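Local coordinates for protein MOR (Lactococcus phage TP901-1, PDB 6TRI) that probably acts as a modulator of phage repression, a small helical protein thought to work with the CI repressor in the switch between lysis and lysogeny, at residues M28-S31 against E32-S36. Residues are numbered along the deposited sequence; the frame is centred on the assembly and turned at random.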
ATOM      1  N   MET B  28     -17.479   0.342   0.055  1.00 52.26           N
ATOM      2  CA  MET B  28     -16.266  -0.316   0.529  1.00 47.30           C
ATOM      3  C   MET B  28     -16.571  -1.408   1.549  1.00 51.19           C
ATOM      4  O   MET B  28     -15.715  -2.238   1.857  1.00 52.13           O
ATOM      5  CB  MET B  28     -15.317   0.712   1.142  1.00 42.08           C
ATOM      6  CG  MET B  28     -14.726   1.678   0.138  1.00 36.82           C
ATOM      7  SD  MET B  28     -13.403   0.899  -0.793  1.00 57.31           S
ATOM      8  CE  MET B  28     -12.290   0.486   0.545  1.00 76.78           C
ATOM      9  N   GLY B  29     -17.794  -1.403   2.070  1.00 47.91           N
ATOM     10  CA  GLY B  29     -18.186  -2.341   3.106  1.00 55.47           C
ATOM     11  C   GLY B  29     -17.642  -1.947   4.467  1.00 61.07           C
ATOM     12  O   GLY B  29     -17.455  -2.793   5.345  1.00 55.94           O
ATOM     13  N   LEU B  30     -17.387  -0.651   4.635  1.00 56.77           N
ATOM     14  CA  LEU B  30     -16.819  -0.111   5.868  1.00 50.51           C
ATOM     15  C   LEU B  30     -17.777   0.873   6.531  1.00 49.38           C
ATOM     16  O   LEU B  30     -18.707   1.367   5.895  1.00 46.99           O
ATOM     17  CB  LEU B  30     -15.480   0.583   5.586  1.00 49.32           C
ATOM     18  CG  LEU B  30     -14.177  -0.224   5.541  1.00 55.83           C
ATOM     19  CD1 LEU B  30     -14.254  -1.413   4.598  1.00 64.23           C
ATOM     20  CD2 LEU B  30     -13.019   0.683   5.150  1.00 48.68           C
ATOM     21  N   SER B  31     -17.551   1.154   7.810  1.00 51.99           N
ATOM     22  CA  SER B  31     -18.288   2.211   8.489  1.00 49.09           C
ATOM     23  C   SER B  31     -17.732   3.552   8.029  1.00 50.29           C
ATOM     24  O   SER B  31     -16.584   3.633   7.589  1.00 55.11           O
ATOM     25  CB  SER B  31     -18.188   2.076  10.010  1.00 48.99           C
ATOM     26  OG  SER B  31     -16.852   2.230  10.454  1.00 58.27           O
ATOM     27  N   GLU B  32     -18.544   4.600   8.123  1.00 38.38           N
ATOM     28  CA  GLU B  32     -18.115   5.910   7.656  1.00 37.96           C
ATOM     29  C   GLU B  32     -17.027   6.477   8.559  1.00 45.20           C
ATOM     30  O   GLU B  32     -16.107   7.149   8.085  1.00 47.61           O
ATOM     31  CB  GLU B  32     -19.293   6.879   7.577  1.00 43.88           C
ATOM     32  CG  GLU B  32     -18.937   8.187   6.892  1.00 51.73           C
ATOM     33  CD  GLU B  32     -20.086   9.164   6.856  1.00 67.58           C
ATOM     34  OE1 GLU B  32     -19.916  10.260   6.281  1.00 72.41           O
ATOM     35  OE2 GLU B  32     -21.162   8.839   7.403  1.00 80.73           O
ATOM     36  N   ARG B  33     -17.126   6.200   9.857  1.00 40.35           N
ATOM     37  CA  ARG B  33     -16.106   6.637  10.806  1.00 46.56           C
ATOM     38  C   ARG B  33     -14.758   6.005  10.475  1.00 47.14           C
ATOM     39  O   ARG B  33     -13.711   6.632  10.623  1.00 60.60           O
ATOM     40  CB  ARG B  33     -16.504   6.291  12.239  1.00 46.01           C
ATOM     41  CG  ARG B  33     -15.467   6.706  13.269  1.00 51.67           C
ATOM     42  CD  ARG B  33     -15.699   6.015  14.595  1.00 61.31           C
ATOM     43  NE  ARG B  33     -16.971   6.394  15.199  1.00 70.50           N
ATOM     44  CZ  ARG B  33     -17.579   5.689  16.147  1.00 74.34           C
ATOM     45  NH1 ARG B  33     -17.033   4.563  16.588  1.00 77.74           N
ATOM     46  NH2 ARG B  33     -18.734   6.104  16.647  1.00 66.18           N
ATOM     47  N   THR B  34     -14.794   4.756  10.028  1.00 42.47           N
ATOM     48  CA  THR B  34     -13.589   4.064   9.600  1.00 44.56           C
ATOM     49  C   THR B  34     -12.992   4.761   8.381  1.00 48.00           C
ATOM     50  O   THR B  34     -11.787   5.008   8.317  1.00 53.85           O
ATOM     51  CB  THR B  34     -13.880   2.591   9.269  1.00 51.22           C
ATOM     52  OG1 THR B  34     -14.346   1.919  10.446  1.00 53.82           O
ATOM     53  CG2 THR B  34     -12.633   1.900   8.765  1.00 49.98           C
ATOM     54  N   VAL B  35     -13.852   5.088   7.421  1.00 48.28           N
ATOM     55  CA  VAL B  35     -13.429   5.764   6.201  1.00 37.32           C
ATOM     56  C   VAL B  35     -12.917   7.167   6.508  1.00 45.95           C
ATOM     57  O   VAL B  35     -11.905   7.605   5.959  1.00 52.10           O
ATOM     58  CB  VAL B  35     -14.580   5.845   5.186  1.00 43.14           C
ATOM     59  CG1 VAL B  35     -14.150   6.611   3.950  1.00 56.40           C
ATOM     60  CG2 VAL B  35     -15.034   4.447   4.809  1.00 50.17           C
ATOM     61  N   SER B  36     -13.614   7.861   7.401  1.00 32.91           N
ATOM     62  CA  SER B  36     -13.215   9.201   7.811  1.00 34.93           C
ATOM     63  C   SER B  36     -11.814   9.234   8.419  1.00 42.32           C
ATOM     64  O   SER B  36     -11.006  10.100   8.086  1.00 50.99           O
ATOM     65  CB  SER B  36     -14.217   9.770   8.811  1.00 42.63           C
ATOM     66  OG  SER B  36     -13.728  10.978   9.364  1.00 54.26           O
TER
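The flat S31 carbonyl group is met by V35, four residues on in the first turn of helix 32-39. V35 N donates to S31 O at 3.1 Å. The donor lies off the carbonyl plane by 19°. The methyl V35 CG2 also touches S31 O, at 3.3 Å. S31 is the N-cap of helix 32-39. Its hydroxyl reaches forward to the first turn, with OG set between the backbone N and the carbonyl carbon (chi1 64°). There S31 OG accepts from T34 N at 3.3 Å, a long and somewhat bent capping bond. T34 OG1 is hydrogen-bonded to the same S31 OG at 2.5 Å. The S31 hydroxyl therefore meets T34 through both backbone and side chain. G29 has positive phi and is the C-prime residue of a Schellman motif that ends helix 21-28, in which L30 N bonds back to A25 O. Helices 21-28 and 32-39 and the G29-S31 link are consistent with the helix-turn-helix of the family's clan. Helix 32-39 would be the recognition helix if the motif is used as in its relatives. Near its start, the side chain of R33 comes within about 4 Å (nearest atoms) of a sulfate ion, probably from the crystallisation liquor. L30 leaves its CA toward helix 32-39. Its CD2 lies 3.8 Å from T34 CG2, the two side chains crossing at about a right angle. L30 CB packs on V35 CG2 at 4.0 Å. L30 also touches E49 of helix 47-57, while V35 rests on A25.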